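Local coordinates for protein N-glycosylase/DNA lyase (Methanocaldococcus jannaschii, PDB 3FHF) that belongs to the helix-hairpin-helix group of DNA glycosylases and lyases, and is built almost wholly of helices and the loops that join them, at residues M8-I11 / K12-E16; E15-N19 / S20-D24; E183-L186 / R187-E191; S198-D201 / L202-Y206. One frame throughout, in Å; residues are numbered along the deposited sequence. Where two conformers were deposited one is given.

Contact 1: M8-I11 / K12-E16; sequences MMLI and KKIEE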
loop_
_atom_site.group_PDB
_atom_site.type_symbol
_atom_site.label_atom_id
_atom_site.label_comp_id
_atom_site.label_asym_id
_atom_site.label_seq_id
_atom_site.Cartn_x
_atom_site.Cartn_y
_atom_site.Cartn_z
HETATM N N MSE A 8 3.940 12.912 -21.679
HETATM C CA MSE A 8 3.972 12.049 -22.838
HETATM C C MSE A 8 5.145 11.062 -22.760
HETATM O O MSE A 8 5.013 9.907 -23.157
HETATM C CB MSE A 8 4.022 12.909 -24.107
HETATM C CG MSE A 8 2.748 13.745 -24.278
HETATM SE SE MSE A 8 2.776 14.938 -25.808
HETATM C CE MSE A 8 2.850 13.591 -27.157
HETATM N N MSE A 9 6.277 11.502 -22.223
HETATM C CA MSE A 9 7.437 10.623 -22.097
HETATM C C MSE A 9 7.259 9.577 -20.981
HETATM O O MSE A 9 7.779 8.462 -21.073
HETATM C CB MSE A 9 8.703 11.450 -21.859
HETATM C CG MSE A 9 9.093 12.341 -23.048
HETATM SE SE MSE A 9 9.359 11.359 -24.712
HETATM C CE MSE A 9 7.608 11.605 -25.519
ATOM N N LEU A 10 6.519 9.931 -19.939
ATOM C CA LEU A 10 6.259 8.995 -18.852
ATOM C C LEU A 10 5.427 7.859 -19.427
ATOM O O LEU A 10 5.683 6.690 -19.161
ATOM C CB LEU A 10 5.474 9.667 -17.721
ATOM C CG LEU A 10 5.021 8.713 -16.608
ATOM C CD1 LEU A 10 6.238 8.141 -15.893
ATOM C CD2 LEU A 10 4.122 9.448 -15.625
ATOM N N ILE A 11 4.419 8.214 -20.221
ATOM C CA ILE A 11 3.563 7.208 -20.832
ATOM C C ILE A 11 4.418 6.299 -21.703
ATOM O O ILE A 11 4.277 5.080 -21.664
ATOM C CB ILE A 11 2.462 7.848 -21.711
ATOM C CG1 ILE A 11 1.510 8.684 -20.847
ATOM C CG2 ILE A 11 1.682 6.759 -22.448
ATOM C CD1 ILE A 11 0.740 7.870 -19.807
ATOM N N LYS A 12 5.316 6.906 -22.472
ATOM C CA LYS A 12 6.205 6.176 -23.375
ATOM C C LYS A 12 7.142 5.231 -22.633
ATOM O O LYS A 12 7.387 4.116 -23.083
ATOM C CB LYS A 12 7.027 7.158 -24.204
ATOM C CG LYS A 12 7.831 6.511 -25.311
ATOM C CD LYS A 12 8.580 7.553 -26.131
ATOM C CE LYS A 12 9.270 6.915 -27.325
ATOM N NZ LYS A 12 8.285 6.240 -28.215
ATOM N N LYS A 13 7.678 5.693 -21.508
ATOM C CA LYS A 13 8.575 4.884 -20.688
ATOM C C LYS A 13 7.846 3.665 -20.117
ATOM O O LYS A 13 8.363 2.548 -20.136
ATOM C CB LYS A 13 9.131 5.724 -19.535
ATOM C CG LYS A 13 10.068 4.966 -18.605
ATOM C CD LYS A 13 11.263 4.372 -19.355
ATOM C CE LYS A 13 12.290 3.793 -18.383
ATOM N NZ LYS A 13 13.536 3.341 -19.073
ATOM N N ILE A 14 6.646 3.883 -19.594
ATOM C CA ILE A 14 5.873 2.783 -19.035
ATOM C C ILE A 14 5.552 1.736 -20.104
ATOM O O ILE A 14 5.608 0.537 -19.839
ATOM C CB ILE A 14 4.578 3.307 -18.373
ATOM C CG1 ILE A 14 4.948 4.085 -17.107
ATOM C CG2 ILE A 14 3.642 2.147 -18.024
ATOM C CD1 ILE A 14 3.797 4.859 -16.484
ATOM N N GLU A 15 5.217 2.185 -21.311
ATOM C CA GLU A 15 4.921 1.253 -22.398
ATOM C C GLU A 15 6.192 0.477 -22.723
ATOM O O GLU A 15 6.143 -0.684 -23.135
ATOM C CB GLU A 15 4.446 2.005 -23.644
ATOM C CG GLU A 15 3.079 2.667 -23.500
ATOM C CD GLU A 15 1.936 1.668 -23.384
ATOM O OE1 GLU A 15 2.185 0.450 -23.511
ATOM O OE2 GLU A 15 0.781 2.105 -23.174
ATOM N N GLU A 16 7.335 1.127 -22.538
ATOM C CA GLU A 16 8.619 0.485 -22.791
ATOM C C GLU A 16 8.842 -0.619 -21.750
ATOM O O GLU A 16 9.288 -1.722 -22.076
ATOM C CB GLU A 16 9.735 1.523 -22.700
ATOM C CG GLU A 16 10.690 1.496 -23.873
ATOM C CD GLU A 16 11.361 2.838 -24.105
ATOM O OE1 GLU A 16 12.136 3.282 -23.230
ATOM O OE2 GLU A 16 11.105 3.452 -25.164
#

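Contact 2: E15-N19 / S20-D24; sequences EELKN and SEIKD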
loop_
_atom_site.group_PDB
_atom_site.type_symbol
_atom_site.label_atom_id
_atom_site.label_comp_id
_atom_site.label_asym_id
_atom_site.label_seq_id
_atom_site.Cartn_x
_atom_site.Cartn_y
_atom_site.Cartn_z
ATOM N N GLU A 15 5.217 2.185 -21.311
ATOM C CA GLU A 15 4.921 1.253 -22.398
ATOM C C GLU A 15 6.192 0.477 -22.723
ATOM O O GLU A 15 6.143 -0.684 -23.135
ATOM C CB GLU A 15 4.446 2.005 -23.644
ATOM C CG GLU A 15 3.079 2.667 -23.500
ATOM C CD GLU A 15 1.936 1.668 -23.384
ATOM O OE1 GLU A 15 2.185 0.450 -23.511
ATOM O OE2 GLU A 15 0.781 2.105 -23.174
ATOM N N GLU A 16 7.335 1.127 -22.538
ATOM C CA GLU A 16 8.619 0.485 -22.791
ATOM C C GLU A 16 8.842 -0.619 -21.750
ATOM O O GLU A 16 9.288 -1.722 -22.076
ATOM C CB GLU A 16 9.735 1.523 -22.700
ATOM C CG GLU A 16 10.690 1.496 -23.873
ATOM C CD GLU A 16 11.361 2.838 -24.105
ATOM O OE1 GLU A 16 12.136 3.282 -23.230
ATOM O OE2 GLU A 16 11.105 3.452 -25.164
ATOM N N LEU A 17 8.514 -0.324 -20.495
ATOM C CA LEU A 17 8.682 -1.305 -19.431
ATOM C C LEU A 17 7.746 -2.495 -19.640
ATOM O O LEU A 17 8.118 -3.648 -19.382
ATOM C CB LEU A 17 8.417 -0.657 -18.072
ATOM C CG LEU A 17 9.435 0.392 -17.611
ATOM C CD1 LEU A 17 8.990 0.966 -16.267
ATOM C CD2 LEU A 17 10.821 -0.243 -17.491
ATOM N N LYS A 18 6.532 -2.215 -20.109
ATOM C CA LYS A 18 5.559 -3.271 -20.366
ATOM C C LYS A 18 6.059 -4.211 -21.460
ATOM O O LYS A 18 5.650 -5.377 -21.522
ATOM C CB LYS A 18 4.211 -2.667 -20.763
ATOM C CG LYS A 18 3.428 -2.076 -19.590
ATOM C CD LYS A 18 2.199 -1.315 -20.063
ATOM C CE LYS A 18 1.313 -2.181 -20.960
ATOM N NZ LYS A 18 0.263 -1.363 -21.642
ATOM N N ASN A 19 6.944 -3.704 -22.315
ATOM C CA ASN A 19 7.522 -4.506 -23.398
ATOM C C ASN A 19 8.896 -5.051 -23.021
ATOM O O ASN A 19 9.719 -5.337 -23.889
ATOM C CB ASN A 19 7.648 -3.677 -24.681
ATOM C CG ASN A 19 6.304 -3.382 -25.316
ATOM O OD1 ASN A 19 5.524 -4.295 -25.590
ATOM N ND2 ASN A 19 6.023 -2.103 -25.556
ATOM N N SER A 20 9.142 -5.192 -21.722
ATOM C CA SER A 20 10.420 -5.708 -21.236
ATOM C C SER A 20 10.171 -6.845 -20.249
ATOM O O SER A 20 9.024 -7.177 -19.956
ATOM C CB SER A 20 11.202 -4.602 -20.535
ATOM O OG SER A 20 10.619 -4.283 -19.282
ATOM N N GLU A 21 11.244 -7.437 -19.733
ATOM C CA GLU A 21 11.113 -8.530 -18.770
ATOM C C GLU A 21 10.573 -8.008 -17.443
ATOM O O GLU A 21 10.107 -8.774 -16.599
ATOM C CB GLU A 21 12.465 -9.225 -18.564
ATOM C CG GLU A 21 13.667 -8.429 -19.055
ATOM C CD GLU A 21 14.908 -9.296 -19.255
ATOM O OE1 GLU A 21 14.836 -10.282 -20.028
ATOM O OE2 GLU A 21 15.958 -8.990 -18.647
ATOM N N ILE A 22 10.626 -6.694 -17.270
ATOM C CA ILE A 22 10.126 -6.078 -16.050
ATOM C C ILE A 22 8.644 -6.396 -15.890
ATOM O O ILE A 22 8.148 -6.543 -14.772
ATOM C CB ILE A 22 10.314 -4.547 -16.083
ATOM C CG1 ILE A 22 11.801 -4.211 -16.236
ATOM C CG2 ILE A 22 9.751 -3.924 -14.827
ATOM C CD1 ILE A 22 12.696 -4.846 -15.192
ATOM N N LYS A 23 7.936 -6.511 -17.012
ATOM C CA LYS A 23 6.514 -6.816 -16.960
ATOM C C LYS A 23 6.240 -8.142 -16.257
ATOM O O LYS A 23 5.321 -8.250 -15.438
ATOM C CB LYS A 23 5.910 -6.862 -18.371
ATOM C CG LYS A 23 4.404 -7.118 -18.352
ATOM C CD LYS A 23 3.785 -7.110 -19.734
ATOM C CE LYS A 23 2.281 -6.885 -19.641
ATOM N NZ LYS A 23 1.610 -7.860 -18.736
ATOM N N ASP A 24 7.034 -9.158 -16.577
ATOM C CA ASP A 24 6.849 -10.470 -15.967
ATOM C C ASP A 24 7.150 -10.459 -14.475
ATOM O O ASP A 24 6.519 -11.173 -13.697
ATOM C CB ASP A 24 7.742 -11.507 -16.647
ATOM C CG ASP A 24 7.237 -11.905 -18.017
ATOM O OD1 ASP A 24 6.035 -11.723 -18.297
ATOM O OD2 ASP A 24 8.050 -12.423 -18.814
#

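Contact 3: E183-L186 / R187-E191; sequences ENIL and RDIGE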
loop_
_atom_site.group_PDB
_atom_site.type_symbol
_atom_site.label_atom_id
_atom_site.label_comp_id
_atom_site.label_asym_id
_atom_site.label_seq_id
_atom_site.Cartn_x
_atom_site.Cartn_y
_atom_site.Cartn_z
ATOM N N GLU A 183 -6.552 10.033 -6.353
ATOM C CA GLU A 183 -6.602 8.645 -6.805
ATOM C C GLU A 183 -7.163 8.576 -8.234
ATOM O O GLU A 183 -6.699 7.789 -9.062
ATOM C CB GLU A 183 -7.465 7.825 -5.836
ATOM C CG GLU A 183 -7.824 6.427 -6.307
ATOM C CD GLU A 183 -8.424 5.579 -5.197
ATOM O OE1 GLU A 183 -7.671 4.814 -4.550
ATOM O OE2 GLU A 183 -9.649 5.686 -4.962
ATOM N N ASN A 184 -8.149 9.419 -8.531
ATOM C CA ASN A 184 -8.750 9.445 -9.860
ATOM C C ASN A 184 -7.807 9.909 -10.966
ATOM O O ASN A 184 -7.923 9.470 -12.110
ATOM C CB ASN A 184 -10.019 10.302 -9.851
ATOM C CG ASN A 184 -11.270 9.469 -9.676
ATOM O OD1 ASN A 184 -11.591 8.642 -10.531
ATOM N ND2 ASN A 184 -11.978 9.671 -8.567
ATOM N N ILE A 185 -6.879 10.801 -10.638
ATOM C CA ILE A 185 -5.913 11.257 -11.635
ATOM C C ILE A 185 -5.004 10.055 -11.952
ATOM O O ILE A 185 -4.739 9.736 -13.109
ATOM C CB ILE A 185 -5.052 12.424 -11.085
ATOM C CG1 ILE A 185 -5.937 13.647 -10.828
ATOM C CG2 ILE A 185 -3.951 12.786 -12.088
ATOM C CD1 ILE A 185 -5.238 14.754 -10.070
ATOM N N LEU A 186 -4.545 9.380 -10.906
ATOM C CA LEU A 186 -3.682 8.219 -11.082
ATOM C C LEU A 186 -4.422 7.141 -11.849
ATOM O O LEU A 186 -3.833 6.445 -12.673
ATOM C CB LEU A 186 -3.228 7.681 -9.723
ATOM C CG LEU A 186 -2.289 8.609 -8.939
ATOM C CD1 LEU A 186 -2.081 8.086 -7.533
ATOM C CD2 LEU A 186 -0.960 8.713 -9.670
ATOM N N ARG A 187 -5.716 7.012 -11.581
ATOM C CA ARG A 187 -6.539 6.021 -12.262
ATOM C C ARG A 187 -6.596 6.333 -13.761
ATOM O O ARG A 187 -6.552 5.418 -14.585
ATOM C CB ARG A 187 -7.950 5.998 -11.651
ATOM C CG ARG A 187 -8.895 4.956 -12.268
ATOM C CD ARG A 187 -10.230 4.893 -11.524
ATOM N NE ARG A 187 -10.109 4.295 -10.192
ATOM C CZ ARG A 187 -10.274 4.954 -9.048
ATOM N NH1 ARG A 187 -10.570 6.249 -9.053
ATOM N NH2 ARG A 187 -10.147 4.315 -7.891
ATOM N N ASP A 188 -6.682 7.617 -14.116
ATOM C CA ASP A 188 -6.713 8.015 -15.533
ATOM C C ASP A 188 -5.369 7.696 -16.191
ATOM O O ASP A 188 -5.315 7.206 -17.321
ATOM C CB ASP A 188 -7.000 9.514 -15.693
ATOM C CG ASP A 188 -8.394 9.907 -15.226
ATOM O OD1 ASP A 188 -9.349 9.149 -15.498
ATOM O OD2 ASP A 188 -8.536 10.982 -14.599
ATOM N N ILE A 189 -4.279 7.997 -15.493
ATOM C CA ILE A 189 -2.957 7.696 -16.030
ATOM C C ILE A 189 -2.893 6.190 -16.278
ATOM O O ILE A 189 -2.444 5.743 -17.330
ATOM C CB ILE A 189 -1.840 8.119 -15.043
ATOM C CG1 ILE A 189 -1.721 9.647 -15.037
ATOM C CG2 ILE A 189 -0.506 7.480 -15.442
ATOM C CD1 ILE A 189 -0.806 10.199 -13.964
ATOM N N GLY A 190 -3.369 5.416 -15.306
ATOM C CA GLY A 190 -3.367 3.969 -15.442
ATOM C C GLY A 190 -4.097 3.492 -16.685
ATOM O O GLY A 190 -3.602 2.633 -17.412
ATOM N N GLU A 191 -5.279 4.035 -16.938
ATOM C CA GLU A 191 -6.018 3.607 -18.120
ATOM C C GLU A 191 -5.307 4.052 -19.392
ATOM O O GLU A 191 -5.350 3.358 -20.404
ATOM C CB GLU A 191 -7.464 4.122 -18.082
ATOM C CG GLU A 191 -7.644 5.546 -17.594
ATOM C CD GLU A 191 -9.111 5.931 -17.469
ATOM O OE1 GLU A 191 -9.871 5.177 -16.824
ATOM O OE2 GLU A 191 -9.505 6.988 -18.010
HETATM O O HOH W 1 -10.980 7.814 -6.419
HETATM O O HOH W 2 -10.901 7.932 -12.790
#

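Contact 4: S198-D201 / L202-Y206; sequences SELD and LYIWY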
loop_
_atom_site.group_PDB
_atom_site.type_symbol
_atom_site.label_atom_id
_atom_site.label_comp_id
_atom_site.label_asym_id
_atom_site.label_seq_id
_atom_site.Cartn_x
_atom_site.Cartn_y
_atom_site.Cartn_z
ATOM N N SER A 198 -3.244 -1.129 -8.950
ATOM C CA SER A 198 -2.348 -2.025 -8.214
ATOM C C SER A 198 -1.025 -2.168 -8.977
ATOM O O SER A 198 0.059 -2.104 -8.390
ATOM C CB SER A 198 -2.997 -3.404 -8.055
ATOM O OG SER A 198 -3.365 -3.925 -9.320
ATOM N N GLU A 199 -1.134 -2.352 -10.291
ATOM C CA GLU A 199 0.020 -2.526 -11.174
ATOM C C GLU A 199 0.801 -1.235 -11.397
ATOM O O GLU A 199 2.040 -1.228 -11.353
ATOM C CB GLU A 199 -0.444 -3.072 -12.528
ATOM C CG GLU A 199 -1.102 -4.442 -12.464
ATOM C CD GLU A 199 -1.850 -4.809 -13.742
ATOM O OE1 GLU A 199 -2.012 -6.018 -13.993
ATOM O OE2 GLU A 199 -2.291 -3.905 -14.486
ATOM N N LEU A 200 0.078 -0.148 -11.643
ATOM C CA LEU A 200 0.709 1.147 -11.886
ATOM C C LEU A 200 1.636 1.516 -10.742
ATOM O O LEU A 200 2.728 2.037 -10.965
ATOM C CB LEU A 200 -0.351 2.245 -12.044
ATOM C CG LEU A 200 0.177 3.643 -12.387
ATOM C CD1 LEU A 200 0.756 3.615 -13.788
ATOM C CD2 LEU A 200 -0.937 4.684 -12.294
ATOM N N ASP A 201 1.192 1.242 -9.522
ATOM C CA ASP A 201 1.973 1.553 -8.336
ATOM C C ASP A 201 3.363 0.933 -8.388
ATOM O O ASP A 201 4.351 1.586 -8.037
ATOM C CB ASP A 201 1.242 1.074 -7.078
ATOM C CG ASP A 201 2.060 1.287 -5.818
ATOM O OD1 ASP A 201 2.749 0.333 -5.382
ATOM O OD2 ASP A 201 2.024 2.417 -5.277
ATOM N N LEU A 202 3.438 -0.327 -8.813
ATOM C CA LEU A 202 4.720 -1.015 -8.907
ATOM C C LEU A 202 5.573 -0.489 -10.071
ATOM O O LEU A 202 6.797 -0.414 -9.953
ATOM C CB LEU A 202 4.509 -2.534 -9.022
ATOM C CG LEU A 202 3.826 -3.163 -7.791
ATOM C CD1 LEU A 202 3.674 -4.679 -7.970
ATOM C CD2 LEU A 202 4.663 -2.867 -6.544
ATOM N N TYR A 203 4.944 -0.116 -11.187
ATOM C CA TYR A 203 5.708 0.434 -12.309
ATOM C C TYR A 203 6.322 1.758 -11.883
ATOM O O TYR A 203 7.474 2.052 -12.202
ATOM C CB TYR A 203 4.830 0.657 -13.548
ATOM C CG TYR A 203 4.646 -0.588 -14.389
ATOM C CD1 TYR A 203 3.695 -1.552 -14.050
ATOM C CD2 TYR A 203 5.435 -0.806 -15.517
ATOM C CE1 TYR A 203 3.532 -2.701 -14.815
ATOM C CE2 TYR A 203 5.285 -1.959 -16.290
ATOM C CZ TYR A 203 4.330 -2.899 -15.931
ATOM O OH TYR A 203 4.181 -4.033 -16.690
ATOM N N ILE A 204 5.552 2.559 -11.157
ATOM C CA ILE A 204 6.047 3.844 -10.686
ATOM C C ILE A 204 7.209 3.661 -9.709
ATOM O O ILE A 204 8.224 4.358 -9.808
ATOM C CB ILE A 204 4.917 4.662 -10.024
ATOM C CG1 ILE A 204 3.908 5.083 -11.099
ATOM C CG2 ILE A 204 5.496 5.871 -9.293
ATOM C CD1 ILE A 204 2.753 5.925 -10.596
ATOM N N TRP A 205 7.077 2.728 -8.770
ATOM C CA TRP A 205 8.158 2.485 -7.825
ATOM C C TRP A 205 9.385 1.962 -8.563
ATOM O O TRP A 205 10.516 2.335 -8.243
ATOM C CB TRP A 205 7.751 1.490 -6.728
ATOM C CG TRP A 205 7.202 2.158 -5.502
ATOM C CD1 TRP A 205 5.900 2.181 -5.087
ATOM C CD2 TRP A 205 7.940 2.931 -4.546
ATOM N NE1 TRP A 205 5.783 2.922 -3.933
ATOM C CE2 TRP A 205 7.019 3.391 -3.580
ATOM C CE3 TRP A 205 9.290 3.277 -4.413
ATOM C CZ2 TRP A 205 7.407 4.185 -2.490
ATOM C CZ3 TRP A 205 9.676 4.066 -3.331
ATOM C CH2 TRP A 205 8.736 4.509 -2.385
ATOM N N TYR A 206 9.173 1.112 -9.562
ATOM C CA TYR A 206 10.308 0.577 -10.295
ATOM C C TYR A 206 11.070 1.685 -11.007
ATOM O O TYR A 206 12.300 1.661 -11.056
ATOM C CB TYR A 206 9.872 -0.475 -11.308
ATOM C CG TYR A 206 11.022 -0.941 -12.161
ATOM C CD1 TYR A 206 11.279 -0.357 -13.399
ATOM C CD2 TYR A 206 11.889 -1.931 -11.707
ATOM C CE1 TYR A 206 12.376 -0.748 -14.164
ATOM C CE2 TYR A 206 12.983 -2.325 -12.458
ATOM C CZ TYR A 206 13.221 -1.730 -13.684
ATOM O OH TYR A 206 14.314 -2.112 -14.422
HETATM O O HOH W 3 3.275 3.537 -2.972
#

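Contact 1: M8-I11 / K12-E16
Ile14 packs back on Leu10, one turn earlier in the same helix. Its CB lies 3.6 Å from Leu10 O. The next carbon, CG1, comes within 3.4 Å of Leu10 O because it sits beside the Ile14 backbone N (chi1 -70°), and that nitrogen donates to the same oxygen (Ile14 N to Leu10 O 3.0 Å, N-H...O 167°). CD1 then passes beyond the carbonyl and meets the leucine branch, 4.0 Å from Leu10 CG, with Leu10 CD1 scarcely farther away. The two aliphatic groups meet at a slant. On another flank of the helix the selenium atom SE of Met9, a selenomethionine, rests 4.1 Å from Lys12 CD, and the two side chains lie alongside each other, pointing the same way. Glu15 CG in turn lies 3.3 Å from Ile11 O, the acceptor for its own backbone N. The backbone N-H groups of residues 12 to 15 bond to the carbonyls four residues earlier, as expected inside helix 5-18. The apolar face carried by Leu10, Ile11 and Ile14 is turned to the rest of the fold: Leu10 and Ile14 touch Leu207 of helix 197-209, while Ile11 and Ile14 touch Val193 in the loop before that helix.

Contact 2: E15-N19 / S20-D24
With chi1 at 72°, Ser20 holds OG between its own backbone N and carbonyl carbon, a rotation that turns the hydroxyl back to Leu17 O at the end of helix 5-18. OG donates to Leu17 O over 2.6 Å, with the donor tilted only modestly from the carbonyl plane. Ser20 N donates to the same Leu17 O at 3.0 Å, but from well above that plane, so one carbonyl is gripped twice by one residue. The hydroxyl oxygen also accepts from Ile22 N (3.1 Å to Ser20 OG), a capping bond at the start of the next helix, so the one hydroxyl links both helix ends. Lys23, its CG anti to the backbone N (chi1 -177°), lays its aliphatic part across the last turn, with CD 3.1 Å from Lys18 O. Its NZ salt-bridges Asp27. Leu17 CD2 and Ile22 CG1 meet at 4.3 Å. Lys18 NZ donates to Val193 O and forms a salt bridge with Glu15 OE1, approached on its syn side but from 31° out of the carboxylate plane. The turn thus joins helix 5-18 to helix 22-34, and helix 197-209 lies against both: Tyr206 touches Leu17 and Ile22, and Tyr203 touches Lys18 and Lys23.

Contact 3: E183-L186 / R187-E191
Arg187 reaches back one turn of helix 176-192 and is bound to Glu183 through both backbone and side chain. Its N donates to Glu183 O at 2.8 Å. Its NH2 forms a salt bridge with Glu183 OE2 that is long, 3.3 Å, and weak as a hydrogen bond, the carboxylate and guanidinium planes standing 69° apart. Water 1 closes a second route between the two charges: it donates to Glu183 OE2 and accepts from Arg187 NH1 at 3.1 Å, lying in the guanidinium plane at its edge. NH1 also makes a weak bond to Asn184 OD1 (3.0 Å); the two side chains lie side by side, the amide turned 68° from the guanidinium plane. The bend of the arginine at chi3 (-71°) folds the group back over this turn. The strongest partners lie beyond the helix: Asp149 for Arg187 NE, and the backbone N of Ala151 for Glu183 OE1, which also forms a salt bridge with Arg123. In this all-helical, helix-hairpin-helix glycosylase, the pair therefore pins helix 176-192 to helix 119-129 and to the loop that carries Asp149 and Ala151. The backbone continues in regular i to i+4 fashion, with Asp188 N bonded to Asn184 O and Gly190 N to Leu186 O (2.9 Å). Farther out the contacts are apolar: Ile185 CG2 and Ile189 CD1 are 4.5 Å apart, and both isoleucines lie on Tyr166. Leu186 faces another way, against Ala151 and Leu197, the first residue of helix 197-209.

Contact 4: S198-D201 / L202-Y206
Glu199 O is gripped by two backbone N-H groups, those of Tyr203 and Leu202. Both belong to helix 197-209, part of this helix-hairpin-helix family protein, and its side chains here look out on several other helices. Tyr203 N donates at 3.1 Å to Glu199 O, in the carbonyl plane, the ordinary i to i+4 bond of a helix. The bond from Leu202 N to Glu199 O is weak and bent (122°). The Tyr203 ring adds to the cluster edge-on, its CD1 lying 3.2 Å from Glu199 O. Tyr203 is buried against helices 5-18 and 22-34, while Ile204 touches Ile157 and Glu160 of helix 155-163. Within the helix, Ile204 N donates to Leu200 O (2.9 Å), almost straight along the carbonyl bond; in one of two conformers, and so less certain, Ile204 CD1 lies 3.9 Å from Leu200 CG. Asp201 has CG anti to its backbone N (chi1 176°), which carries the carboxylate alongside the Trp205 ring, its plane 65° from that of the ring. OD1 lies 3.7 Å from Trp205 CD1, and its strongest polar partner is Arg143, with which it forms a salt bridge. Arg208, close to one turn on from Trp205, makes a cation-pi contact with the indole. The other carboxylate oxygen meets the ring nitrogen through solvent: water 3 donates to Asp201 OD2 and accepts from Trp205 NE1 at 2.8 Å, in the plane of the indole at its edge.

How the contacts relate
All four contacts are local, so none closes a long loop, and none nests within or crosses another. From the N terminus, contact 1 lies on helix 5-18, and contact 2 overlaps it at Glu15 and Glu16 before turning the chain into helix 22-34. After a long interval come contact 3, on helix 176-192, and contact 4, on the following helix 197-209. Contact 4 touches all three others: Ile14 of contact 1 packs on Leu200 and Tyr203, Ile22 CD1 of contact 2 lies 3.3 Å from Tyr206 OH, and Leu200 CD2 lies 3.4 Å from Leu186 O of contact 3. Helix 197-209 thus joins the N-terminal helices to helix 176-192.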